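Eukaryotic translation initiation factor 2D (Homo sapiens, PDB 5W2F) delivers tRNA to the P-site of the eukaryotic ribosome without needing GTP, the part described here being its C-terminal region. Local coordinates at residues Cys150-Thr155 with Val168-Asn173; Pro92-Thr97 with Gly108-Ile113; Tyr7-Ser12 with Ser26-Ser31; Leu54-Pro59 with Val74-Trp79. All blocks are in the same frame, centred on the assembly; numbering follows the deposited sequence.

In the fold
The four contacts follow one another along an elongated chain, none nested within another. Contacts 3 and 4 belong to the SWIB/MDM2 region; their centres are about 21 Å apart, with helix 30-43 leading from the strand of contact 3 toward strand 54-56 of contact 4. Contacts 2 and 3 touch: strand 4-8 lies between 27-28 and 91-96 in one antiparallel sheet, and across it Phe27 CE1 reaches Ala93 CB at 3.7 Å. Contact 2 then leads into the SUI1 region, where contact 1 sits about 26 Å away, centre to centre. Contacts 1 and 4 occupy opposite sides of the chain's centre, about 57 Å apart between centres. The formic acid beside contact 1 probably comes from the crystallisation liquor.

Contact 1: Cys150-Thr155 with Val168-Asn173; sequences CQASTT and VQIQGN. With FMT (formic acid), chain D.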
loop_
_atom_site.group_PDB
_atom_site.type_symbol
_atom_site.label_atom_id
_atom_site.label_comp_id
_atom_site.label_asym_id
_atom_site.label_seq_id
_atom_site.Cartn_x
_atom_site.Cartn_y
_atom_site.Cartn_z
ATOM N N CYS A 150 27.155 11.240 1.943
ATOM C CA CYS A 150 27.528 11.194 3.351
ATOM C C CYS A 150 29.032 11.149 3.605
ATOM O O CYS A 150 29.460 11.392 4.731
ATOM C CB CYS A 150 26.903 9.981 4.018
ATOM S SG CYS A 150 25.107 9.875 3.880
ATOM N N GLN A 151 29.818 10.799 2.588
ATOM C CA GLN A 151 31.259 10.528 2.749
ATOM C C GLN A 151 31.487 9.491 3.850
ATOM O O GLN A 151 32.287 9.680 4.774
ATOM C CB GLN A 151 32.048 11.829 2.991
ATOM C CG GLN A 151 31.962 12.809 1.824
ATOM C CD GLN A 151 32.583 12.278 0.537
ATOM O OE1 GLN A 151 33.599 11.582 0.564
ATOM N NE2 GLN A 151 31.973 12.613 -0.602
ATOM N N ALA A 152 30.724 8.406 3.742
ATOM C CA ALA A 152 30.723 7.346 4.729
ATOM C C ALA A 152 30.362 6.040 4.047
ATOM O O ALA A 152 29.573 6.012 3.098
ATOM C CB ALA A 152 29.712 7.649 5.821
ATOM N N SER A 153 30.942 4.960 4.549
ATOM C CA SER A 153 30.731 3.641 4.009
ATOM C C SER A 153 29.261 3.216 4.103
ATOM O O SER A 153 28.613 3.388 5.134
ATOM C CB SER A 153 31.568 2.636 4.773
ATOM O OG SER A 153 31.439 1.359 4.190
ATOM N N THR A 154 28.767 2.625 3.022
ATOM C CA THR A 154 27.457 2.033 2.999
ATOM C C THR A 154 27.543 0.586 2.627
ATOM O O THR A 154 28.447 0.151 1.877
ATOM C CB THR A 154 26.526 2.725 1.995
ATOM O OG1 THR A 154 27.018 2.550 0.661
ATOM C CG2 THR A 154 26.381 4.198 2.303
ATOM N N THR A 155 26.564 -0.159 3.102
ATOM C CA THR A 155 26.394 -1.576 2.773
ATOM C C THR A 155 24.914 -1.882 2.593
ATOM O O THR A 155 24.063 -1.165 3.125
ATOM C CB THR A 155 26.933 -2.498 3.892
ATOM O OG1 THR A 155 26.245 -2.234 5.118
ATOM C CG2 THR A 155 28.405 -2.293 4.107
ATOM N N VAL A 168 19.653 -0.648 3.822
ATOM C CA VAL A 168 20.900 0.058 3.655
ATOM C C VAL A 168 21.416 0.458 5.027
ATOM O O VAL A 168 20.672 0.999 5.836
ATOM C CB VAL A 168 20.717 1.300 2.780
ATOM C CG1 VAL A 168 21.998 2.111 2.666
ATOM C CG2 VAL A 168 20.183 0.907 1.412
ATOM N N GLN A 169 22.698 0.208 5.266
ATOM C CA GLN A 169 23.384 0.715 6.437
ATOM C C GLN A 169 24.422 1.722 6.009
ATOM O O GLN A 169 25.185 1.465 5.060
ATOM C CB GLN A 169 24.010 -0.431 7.187
ATOM C CG GLN A 169 22.980 -1.325 7.831
ATOM C CD GLN A 169 23.605 -2.333 8.783
ATOM O OE1 GLN A 169 24.731 -2.800 8.554
ATOM N NE2 GLN A 169 22.880 -2.683 9.853
ATOM N N ILE A 170 24.479 2.836 6.724
ATOM C CA ILE A 170 25.494 3.846 6.475
ATOM C C ILE A 170 26.242 4.102 7.785
ATOM O O ILE A 170 25.619 4.272 8.818
ATOM C CB ILE A 170 24.911 5.183 5.964
ATOM C CG1 ILE A 170 23.841 4.961 4.882
ATOM C CG2 ILE A 170 26.046 6.083 5.471
ATOM C CD1 ILE A 170 22.412 4.949 5.445
ATOM N N GLN A 171 27.576 4.111 7.730
ATOM C CA GLN A 171 28.345 4.436 8.927
ATOM C C GLN A 171 28.021 5.867 9.378
ATOM O O GLN A 171 27.866 6.778 8.560
ATOM C CB GLN A 171 29.838 4.290 8.641
ATOM C CG GLN A 171 30.289 2.860 8.463
ATOM C CD GLN A 171 30.066 1.984 9.688
ATOM O OE1 GLN A 171 29.571 0.857 9.576
ATOM N NE2 GLN A 171 30.438 2.490 10.858
ATOM N N GLY A 172 27.881 6.032 10.689
ATOM C CA GLY A 172 27.649 7.327 11.281
ATOM C C GLY A 172 26.177 7.715 11.332
ATOM O O GLY A 172 25.295 6.903 11.069
ATOM N N ASN A 173 25.950 8.974 11.696
ATOM C CA ASN A 173 24.618 9.538 11.886
ATOM C C ASN A 173 24.255 10.332 10.655
ATOM O O ASN A 173 24.716 11.466 10.466
ATOM C CB ASN A 173 24.605 10.390 13.136
ATOM C CG ASN A 173 23.229 10.942 13.459
ATOM O OD1 ASN A 173 22.357 11.012 12.585
ATOM N ND2 ASN A 173 23.034 11.357 14.714
HETATM C C FMT D . 26.488 11.398 17.001
HETATM O O1 FMT D . 25.555 11.379 16.233
HETATM O O2 FMT D . 26.289 10.857 18.188
HETATM O O HOH W 1 28.167 0.340 6.571
#
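Thr154 turns CG2 anti to its carbonyl carbon (OG1 at chi1 64°), and Ile170 sets CG1 in the same relation to its own, with chi1 -44°; these torsions lay the two side chains side by side on one face of the beta hairpin formed by strands 154-158 and 166-171 of the SUI1 domain. Thr154 CG2 packs alongside Ile170 CG1 at 3.7 Å. Helix 139-150 covers this face: Leu146 meets Ile170, while the hydroxyl of Thr154 is hydrogen-bonded to Ala143 O. On the other face the side chains of Thr155, in the conformer described, and Gln169 pass at a slant, and Gln169 OE1 is hydrogen-bonded to Arg120 NH2.

The backbone evidence for antiparallel pairing is direct. Thr155 and Gln169 form a hydrogen-bonded pair, with Thr155 N to Gln169 O at 2.9 Å and Gln169 N returning a bond to Thr155 O. Thr154 and Ile170 form the adjacent non-hydrogen-bonded pair, their CA atoms 4.4 Å apart. At the helix exit, where Gln151 has positive phi, Cys150 and Ala152 close on Ile170 CG2 through SG and CB, respectively. Between Ala152 and the Thr154-Ile170 pair, Gln171 N donates to Ser153 O over 2.9 Å, with an almost straight N-H...O angle of 169°.

Contact 2: Pro92-Thr97 with Gly108-Ile113; sequences PAYQVT and GRICPI
Pro92 meets the 108-113 loop through both its carbonyl and its ring. Gly108 N donates to Pro92 O at 2.8 Å, coming from 45° above the carbonyl plane, although the N-H itself points fairly well at the oxygen (161°). The pyrrolidine ring crosses the Arg109 side chain at a slant: CG of Pro92 lies 3.7 Å from Arg109 CG and also stands over the centre of one guanidinium face. The extended run of Arg109 from CG to NE carries its flat end back over the proline, even though its CB points away from the strand.

Ala93 CB points away from the loop and touches Leu6 of strand 4-8, and a water lies 2.9 Å from Ala93 O. Tyr94 supplies the aromatic part of the contact. Its chi1 of 58° places CG between the backbone N and carbonyl carbon, bringing the ring against Gly108 and Ile110. Ile110 CG1 sits over one face, 4.0 Å from the ring centroid, a CH-pi contact; Gly108 O lies at the edge, 3.4 Å from Tyr94 CD1. A second water donates to both Tyr94 OH, at 2.7 Å, and Arg109 O, linking strand to loop; the hydroxyl is also hydrogen-bonded to Ala134 O.

Here the irregular segment after edge strand 104-107 packs on the neighbouring strand 91-96 of the antiparallel sheet before the chain enters strand 113-121 of the SUI1 fold.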
loop_
_atom_site.group_PDB
_atom_site.type_symbol
_atom_site.label_atom_id
_atom_site.label_comp_id
_atom_site.label_asym_id
_atom_site.label_seq_id
_atom_site.Cartn_x
_atom_site.Cartn_y
_atom_site.Cartn_z
ATOM N N PRO A 92 -5.187 -4.824 -0.802
ATOM C CA PRO A 92 -4.632 -3.470 -0.765
ATOM C C PRO A 92 -3.483 -3.323 -1.752
ATOM O O PRO A 92 -2.723 -4.286 -2.018
ATOM C CB PRO A 92 -4.092 -3.335 0.663
ATOM C CG PRO A 92 -3.867 -4.733 1.105
ATOM C CD PRO A 92 -4.973 -5.519 0.471
ATOM N N ALA A 93 -3.357 -2.117 -2.284
ATOM C CA ALA A 93 -2.300 -1.815 -3.225
ATOM C C ALA A 93 -2.094 -0.313 -3.211
ATOM O O ALA A 93 -2.850 0.418 -2.558
ATOM C CB ALA A 93 -2.690 -2.332 -4.594
ATOM N N TYR A 94 -1.092 0.162 -3.915
ATOM C CA TYR A 94 -0.848 1.596 -4.009
ATOM C C TYR A 94 0.058 1.885 -5.177
ATOM O O TYR A 94 0.650 0.974 -5.743
ATOM C CB TYR A 94 -0.265 2.174 -2.714
ATOM C CG TYR A 94 1.035 1.528 -2.265
ATOM C CD1 TYR A 94 1.037 0.351 -1.515
ATOM C CD2 TYR A 94 2.254 2.098 -2.586
ATOM C CE1 TYR A 94 2.231 -0.240 -1.112
ATOM C CE2 TYR A 94 3.450 1.522 -2.168
ATOM C CZ TYR A 94 3.442 0.358 -1.436
ATOM O OH TYR A 94 4.613 -0.240 -1.019
ATOM N N GLN A 95 0.140 3.158 -5.540
ATOM C CA GLN A 95 0.942 3.601 -6.660
ATOM C C GLN A 95 1.877 4.703 -6.206
ATOM O O GLN A 95 1.433 5.703 -5.622
ATOM C CB GLN A 95 0.055 4.113 -7.785
ATOM C CG GLN A 95 0.826 4.607 -8.997
ATOM C CD GLN A 95 -0.102 5.206 -10.017
ATOM O OE1 GLN A 95 -0.670 4.501 -10.837
ATOM N NE2 GLN A 95 -0.283 6.510 -9.941
ATOM N N VAL A 96 3.159 4.529 -6.514
ATOM C CA VAL A 96 4.197 5.510 -6.169
ATOM C C VAL A 96 4.717 6.133 -7.457
ATOM O O VAL A 96 5.051 5.405 -8.408
ATOM C CB VAL A 96 5.379 4.844 -5.458
ATOM C CG1 VAL A 96 6.416 5.882 -5.067
ATOM C CG2 VAL A 96 4.911 4.039 -4.283
ATOM N N THR A 97 4.787 7.463 -7.499
ATOM C CA THR A 97 5.372 8.137 -8.668
ATOM C C THR A 97 6.617 8.880 -8.240
ATOM O O THR A 97 6.539 9.892 -7.562
ATOM C CB THR A 97 4.363 9.078 -9.361
ATOM O OG1 THR A 97 3.195 8.329 -9.704
ATOM C CG2 THR A 97 4.952 9.682 -10.638
ATOM N N GLY A 108 -0.032 -4.633 -1.481
ATOM C CA GLY A 108 0.097 -4.643 -0.042
ATOM C C GLY A 108 -0.296 -3.322 0.563
ATOM O O GLY A 108 -0.543 -2.337 -0.127
ATOM N N ARG A 109 -0.374 -3.320 1.875
ATOM C CA ARG A 109 -0.602 -2.100 2.615
ATOM C C ARG A 109 0.643 -1.245 2.551
ATOM O O ARG A 109 1.769 -1.752 2.451
ATOM C CB ARG A 109 -0.991 -2.413 4.058
ATOM C CG ARG A 109 -2.270 -3.236 4.116
ATOM C CD ARG A 109 -3.036 -3.067 5.411
ATOM N NE ARG A 109 -4.284 -3.824 5.356
ATOM C CZ ARG A 109 -5.381 -3.470 4.677
ATOM N NH1 ARG A 109 -5.441 -2.336 3.968
ATOM N NH2 ARG A 109 -6.443 -4.263 4.712
ATOM N N ILE A 110 0.429 0.062 2.571
ATOM C CA ILE A 110 1.521 1.011 2.583
ATOM C C ILE A 110 2.226 0.785 3.944
ATOM O O ILE A 110 1.562 0.665 4.985
ATOM C CB ILE A 110 1.025 2.478 2.415
ATOM C CG1 ILE A 110 0.205 2.648 1.114
ATOM C CG2 ILE A 110 2.209 3.439 2.390
ATOM C CD1 ILE A 110 -0.712 3.850 1.070
ATOM N N CYS A 111 3.544 0.617 3.886
ATOM C CA CYS A 111 4.396 0.533 5.067
ATOM C C CYS A 111 5.366 1.703 4.978
ATOM O O CYS A 111 5.737 2.110 3.887
ATOM C CB CYS A 111 5.188 -0.779 5.070
ATOM S SG CYS A 111 6.161 -1.111 3.573
ATOM N N PRO A 112 5.787 2.235 6.123
ATOM C CA PRO A 112 6.693 3.360 6.104
ATOM C C PRO A 112 8.120 2.961 5.793
ATOM O O PRO A 112 8.538 1.831 6.096
ATOM C CB PRO A 112 6.619 3.886 7.530
ATOM C CG PRO A 112 6.333 2.658 8.349
ATOM C CD PRO A 112 5.434 1.832 7.495
ATOM N N ILE A 113 8.866 3.907 5.226
ATOM C CA ILE A 113 10.335 3.794 5.257
ATOM C C ILE A 113 10.766 4.095 6.692
ATOM O O ILE A 113 10.307 5.079 7.282
ATOM C CB ILE A 113 10.996 4.770 4.294
ATOM C CG1 ILE A 113 10.664 4.373 2.864
ATOM C CG2 ILE A 113 12.500 4.797 4.518
ATOM C CD1 ILE A 113 11.028 5.400 1.819
HETATM O O HOH W 2 -2.660 0.234 0.358
HETATM O O HOH W 3 4.404 -1.184 1.512
#

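Contact 3: Tyr7-Ser12 with Ser26-Ser31; sequences YCVPAS and SFLEGS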
loop_
_atom_site.group_PDB
_atom_site.type_symbol
_atom_site.label_atom_id
_atom_site.label_comp_id
_atom_site.label_asym_id
_atom_site.label_seq_id
_atom_site.Cartn_x
_atom_site.Cartn_y
_atom_site.Cartn_z
ATOM N N TYR A 7 -6.730 -0.734 -5.141
ATOM C CA TYR A 7 -7.330 -2.002 -4.749
ATOM C C TYR A 7 -7.130 -2.974 -5.887
ATOM O O TYR A 7 -7.319 -2.618 -7.044
ATOM C CB TYR A 7 -8.823 -1.827 -4.477
ATOM C CG TYR A 7 -9.077 -0.887 -3.359
ATOM C CD1 TYR A 7 -9.179 0.489 -3.592
ATOM C CD2 TYR A 7 -9.148 -1.342 -2.055
ATOM C CE1 TYR A 7 -9.343 1.363 -2.547
ATOM C CE2 TYR A 7 -9.356 -0.468 -1.007
ATOM C CZ TYR A 7 -9.442 0.888 -1.257
ATOM O OH TYR A 7 -9.640 1.790 -0.222
ATOM N N CYS A 8 -6.716 -4.189 -5.558
ATOM C CA CYS A 8 -6.454 -5.205 -6.563
ATOM C C CYS A 8 -7.504 -6.302 -6.459
ATOM O O CYS A 8 -7.789 -6.803 -5.378
ATOM C CB CYS A 8 -5.050 -5.768 -6.393
ATOM S SG CYS A 8 -4.551 -6.935 -7.676
ATOM N N VAL A 9 -8.067 -6.671 -7.600
ATOM C CA VAL A 9 -9.135 -7.668 -7.661
ATOM C C VAL A 9 -8.573 -9.079 -7.430
ATOM O O VAL A 9 -7.806 -9.570 -8.258
ATOM C CB VAL A 9 -9.869 -7.621 -9.017
ATOM C CG1 VAL A 9 -10.945 -8.707 -9.079
ATOM C CG2 VAL A 9 -10.459 -6.229 -9.276
ATOM N N PRO A 10 -8.967 -9.733 -6.321
ATOM C CA PRO A 10 -8.508 -11.098 -6.094
ATOM C C PRO A 10 -9.371 -12.101 -6.833
ATOM O O PRO A 10 -10.488 -11.774 -7.242
ATOM C CB PRO A 10 -8.667 -11.272 -4.594
ATOM C CG PRO A 10 -9.847 -10.442 -4.255
ATOM C CD PRO A 10 -9.832 -9.276 -5.214
ATOM N N ALA A 11 -8.875 -13.328 -6.953
ATOM C CA ALA A 11 -9.603 -14.374 -7.648
ATOM C C ALA A 11 -11.021 -14.542 -7.119
ATOM O O ALA A 11 -11.966 -14.737 -7.897
ATOM C CB ALA A 11 -8.846 -15.694 -7.542
ATOM N N SER A 12 -11.173 -14.430 -5.799
ATOM C CA SER A 12 -12.475 -14.627 -5.149
ATOM C C SER A 12 -13.553 -13.640 -5.583
ATOM O O SER A 12 -14.737 -13.905 -5.380
ATOM C CB SER A 12 -12.324 -14.559 -3.630
ATOM O OG SER A 12 -11.877 -13.281 -3.237
ATOM N N SER A 26 -6.569 -6.776 -11.670
ATOM C CA SER A 26 -6.726 -5.399 -12.105
ATOM C C SER A 26 -6.647 -4.507 -10.876
ATOM O O SER A 26 -7.037 -4.903 -9.757
ATOM C CB SER A 26 -8.021 -5.169 -12.888
ATOM O OG SER A 26 -9.099 -5.705 -12.197
ATOM N N PHE A 27 -6.107 -3.320 -11.086
ATOM C CA PHE A 27 -5.980 -2.326 -10.038
ATOM C C PHE A 27 -6.990 -1.216 -10.260
ATOM O O PHE A 27 -7.114 -0.693 -11.374
ATOM C CB PHE A 27 -4.563 -1.768 -10.022
ATOM C CG PHE A 27 -3.539 -2.785 -9.615
ATOM C CD1 PHE A 27 -3.255 -3.000 -8.273
ATOM C CD2 PHE A 27 -2.879 -3.555 -10.555
ATOM C CE1 PHE A 27 -2.339 -3.969 -7.886
ATOM C CE2 PHE A 27 -1.973 -4.527 -10.175
ATOM C CZ PHE A 27 -1.689 -4.731 -8.846
ATOM N N LEU A 28 -7.678 -0.842 -9.185
ATOM C CA LEU A 28 -8.761 0.111 -9.231
ATOM C C LEU A 28 -8.604 1.142 -8.132
ATOM O O LEU A 28 -8.181 0.819 -7.016
ATOM C CB LEU A 28 -10.101 -0.621 -9.038
ATOM C CG LEU A 28 -10.482 -1.626 -10.128
ATOM C CD1 LEU A 28 -11.677 -2.464 -9.696
ATOM C CD2 LEU A 28 -10.775 -0.870 -11.402
ATOM N N GLU A 29 -9.023 2.367 -8.421
ATOM C CA GLU A 29 -9.165 3.376 -7.381
ATOM C C GLU A 29 -10.457 3.096 -6.594
ATOM O O GLU A 29 -11.408 2.480 -7.111
ATOM C CB GLU A 29 -9.204 4.784 -7.985
ATOM C CG GLU A 29 -7.949 5.126 -8.778
ATOM C CD GLU A 29 -7.985 6.506 -9.386
ATOM O OE1 GLU A 29 -8.710 7.368 -8.890
ATOM O OE2 GLU A 29 -7.267 6.737 -10.365
ATOM N N GLY A 30 -10.507 3.569 -5.356
ATOM C CA GLY A 30 -11.697 3.386 -4.537
ATOM C C GLY A 30 -12.950 3.919 -5.220
ATOM O O GLY A 30 -13.998 3.289 -5.170
ATOM N N SER A 31 -12.852 5.089 -5.854
ATOM C CA SER A 31 -14.010 5.686 -6.546
ATOM C C SER A 31 -14.521 4.795 -7.669
ATOM O O SER A 31 -15.723 4.739 -7.925
ATOM C CB SER A 31 -13.679 7.069 -7.090
ATOM O OG SER A 31 -12.588 7.019 -7.989
#
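The Phe27 ring carries Cys8 SG over one face, 4.0 Å from the centroid and 25° off the ring normal, displaced from the centre toward the rim. This sulfur-aromatic contact is backed by Cys8 CB, 3.6 Å from Phe27 CE1. With SG anti to the backbone N (chi1 -175°), Cys8 directs its sulfur across the ring. Strand 104-107 adds Val105 and Lys107 to the surroundings of Phe27. The Tyr7 ring, on the other face of the sheet, receives Leu28 O in its plane at the edge, 3.6 Å from CD1. Gly30 CA approaches Tyr7 CE1 obliquely at the start of helix 30-43.

Between these rings the main chains are joined by reciprocal bonds: Tyr7 N donates to Leu28 O, and Leu28 N to Tyr7 O at 2.8 Å. Val9 N continues the pairing onto Ser26 O at 3.0 Å. Val9 CG2 meets Leu28 CD1 at 4.0 Å beside Phe17, while Ser26 OG has its hydrogen-bond partner in Lys23 O.

The register, Tyr7 with Leu28 and Cys8 with Phe27, identifies a short antiparallel pairing at the sheet edge, within the SWIB/MDM2 region.

Contact 4: Leu54-Pro59 with Val74-Trp79; sequences LVRLDP and VMKLPW
Val55 presses CG2 squarely onto Trp79: the methyl stands 3.5 Å from the centroid of the six-membered ring and only 7° off its normal, a close CH-pi contact over the ring centre. Placing CG2 anti to the carbonyl carbon (CG1 at chi1 178°) aims this branch at the indole. Trp79 NE1 is hydrogen-bonded to Lys52 O, which should restrain the ring's rotation. On this same packed side Leu57 CD1 meets Leu77 CG at 3.9 Å.

The opposite face is looser and more polar. Arg56 and Lys76 run side by side, their CG atoms 4.0 Å apart, with Val74 CG1 beside Arg56. The charged ends of Arg56 and Lys76 go to different partners: Arg56 NH2 is hydrogen-bonded to Asp45 O and Val47 O, and Lys76 NZ forms a salt bridge with Asp48. At one end a water bridges Leu57 O and Met75 N.

Main-chain bonds join the two strands between these faces. Val55 and Leu77 exchange N-H...O bonds, and Leu57 N donates to Met75 O at 2.8 Å.

This two-stranded antiparallel ribbon lies against three helices: 30-43 touches Val55 and Trp79, 59-65 backs Leu57, Met75 and Leu77, and 79-89 begins at Trp79 and sends Leu82 to Val55.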
loop_
_atom_site.group_PDB
_atom_site.type_symbol
_atom_site.label_atom_id
_atom_site.label_comp_id
_atom_site.label_asym_id
_atom_site.label_seq_id
_atom_site.Cartn_x
_atom_site.Cartn_y
_atom_site.Cartn_z
ATOM N N LEU A 54 -31.078 -0.112 1.240
ATOM C CA LEU A 54 -30.557 -1.473 1.404
ATOM C C LEU A 54 -30.407 -2.187 0.085
ATOM O O LEU A 54 -31.218 -2.014 -0.819
ATOM C CB LEU A 54 -31.508 -2.281 2.281
ATOM C CG LEU A 54 -31.753 -1.711 3.673
ATOM C CD1 LEU A 54 -32.728 -2.603 4.396
ATOM C CD2 LEU A 54 -30.479 -1.571 4.492
ATOM N N VAL A 55 -29.391 -3.034 0.023
ATOM C CA VAL A 55 -29.122 -3.899 -1.114
ATOM C C VAL A 55 -29.245 -5.350 -0.665
ATOM O O VAL A 55 -28.658 -5.741 0.348
ATOM C CB VAL A 55 -27.713 -3.624 -1.685
ATOM C CG1 VAL A 55 -27.410 -4.579 -2.843
ATOM C CG2 VAL A 55 -27.614 -2.167 -2.143
ATOM N N ARG A 56 -30.021 -6.135 -1.419
ATOM C CA ARG A 56 -30.166 -7.563 -1.181
ATOM C C ARG A 56 -29.021 -8.261 -1.910
ATOM O O ARG A 56 -28.934 -8.215 -3.124
ATOM C CB ARG A 56 -31.504 -8.075 -1.703
ATOM C CG ARG A 56 -32.724 -7.418 -1.075
ATOM C CD ARG A 56 -34.023 -7.837 -1.776
ATOM N NE ARG A 56 -34.314 -7.013 -2.964
ATOM C CZ ARG A 56 -34.105 -7.344 -4.249
ATOM N NH1 ARG A 56 -33.614 -8.541 -4.616
ATOM N NH2 ARG A 56 -34.429 -6.451 -5.201
ATOM N N LEU A 57 -28.172 -8.949 -1.173
ATOM C CA LEU A 57 -27.026 -9.588 -1.766
ATOM C C LEU A 57 -27.451 -10.843 -2.546
ATOM O O LEU A 57 -28.194 -11.683 -2.055
ATOM C CB LEU A 57 -25.970 -9.924 -0.725
ATOM C CG LEU A 57 -25.063 -8.787 -0.208
ATOM C CD1 LEU A 57 -25.758 -7.606 0.405
ATOM C CD2 LEU A 57 -24.061 -9.397 0.756
ATOM N N ASP A 58 -26.957 -10.948 -3.773
ATOM C CA ASP A 58 -27.172 -12.116 -4.612
ATOM C C ASP A 58 -26.092 -13.153 -4.293
ATOM O O ASP A 58 -25.208 -12.901 -3.448
ATOM C CB ASP A 58 -27.207 -11.693 -6.090
ATOM C CG ASP A 58 -25.868 -11.210 -6.626
ATOM O OD1 ASP A 58 -24.957 -10.890 -5.843
ATOM O OD2 ASP A 58 -25.752 -11.125 -7.863
ATOM N N PRO A 59 -26.166 -14.331 -4.921
ATOM C CA PRO A 59 -25.175 -15.335 -4.551
ATOM C C PRO A 59 -23.732 -14.926 -4.789
ATOM O O PRO A 59 -22.868 -15.253 -3.974
ATOM C CB PRO A 59 -25.577 -16.533 -5.409
ATOM C CG PRO A 59 -27.066 -16.408 -5.516
ATOM C CD PRO A 59 -27.300 -14.934 -5.660
ATOM N N VAL A 74 -32.402 -13.851 3.252
ATOM C CA VAL A 74 -31.945 -12.772 2.399
ATOM C C VAL A 74 -30.980 -11.930 3.226
ATOM O O VAL A 74 -31.337 -11.419 4.295
ATOM C CB VAL A 74 -33.108 -11.896 1.878
ATOM C CG1 VAL A 74 -32.564 -10.764 0.999
ATOM C CG2 VAL A 74 -34.132 -12.748 1.117
ATOM N N MET A 75 -29.755 -11.804 2.729
ATOM C CA MET A 75 -28.743 -10.968 3.351
ATOM C C MET A 75 -28.884 -9.571 2.749
ATOM O O MET A 75 -28.878 -9.422 1.529
ATOM C CB MET A 75 -27.352 -11.519 3.052
ATOM C CG MET A 75 -27.185 -13.020 3.286
ATOM S SD MET A 75 -27.489 -13.465 4.999
ATOM C CE MET A 75 -26.401 -14.835 5.255
ATOM N N LYS A 76 -29.083 -8.563 3.599
ATOM C CA LYS A 76 -29.200 -7.189 3.157
ATOM C C LYS A 76 -28.141 -6.355 3.824
ATOM O O LYS A 76 -27.868 -6.525 5.022
ATOM C CB LYS A 76 -30.572 -6.606 3.495
ATOM C CG LYS A 76 -31.710 -7.353 2.841
ATOM C CD LYS A 76 -33.028 -6.673 3.179
ATOM C CE LYS A 76 -34.214 -7.492 2.725
ATOM N NZ LYS A 76 -35.488 -6.773 2.986
ATOM N N LEU A 77 -27.547 -5.458 3.045
ATOM C CA LEU A 77 -26.611 -4.485 3.573
ATOM C C LEU A 77 -26.954 -3.105 3.079
ATOM O O LEU A 77 -27.312 -2.938 1.911
ATOM C CB LEU A 77 -25.181 -4.798 3.139
ATOM C CG LEU A 77 -24.524 -6.012 3.763
ATOM C CD1 LEU A 77 -23.140 -6.222 3.169
ATOM C CD2 LEU A 77 -24.412 -5.844 5.267
ATOM N N PRO A 78 -26.810 -2.093 3.954
ATOM C CA PRO A 78 -26.810 -0.741 3.434
ATOM C C PRO A 78 -25.705 -0.527 2.409
ATOM O O PRO A 78 -24.654 -1.153 2.492
ATOM C CB PRO A 78 -26.536 0.129 4.650
ATOM C CG PRO A 78 -26.638 -0.757 5.829
ATOM C CD PRO A 78 -26.488 -2.154 5.389
ATOM N N TRP A 79 -25.942 0.376 1.464
ATOM C CA TRP A 79 -24.956 0.656 0.406
ATOM C C TRP A 79 -23.552 0.869 0.949
ATOM O O TRP A 79 -22.592 0.298 0.454
ATOM C CB TRP A 79 -25.352 1.906 -0.353
ATOM C CG TRP A 79 -26.572 1.797 -1.171
ATOM C CD1 TRP A 79 -27.812 2.180 -0.806
ATOM C CD2 TRP A 79 -26.676 1.284 -2.498
ATOM N NE1 TRP A 79 -28.699 1.954 -1.823
ATOM C CE2 TRP A 79 -28.034 1.404 -2.880
ATOM C CE3 TRP A 79 -25.758 0.753 -3.410
ATOM C CZ2 TRP A 79 -28.497 1.021 -4.126
ATOM C CZ3 TRP A 79 -26.221 0.374 -4.662
ATOM C CH2 TRP A 79 -27.584 0.493 -4.998
HETATM O O HOH W 4 -29.306 -12.788 0.110
#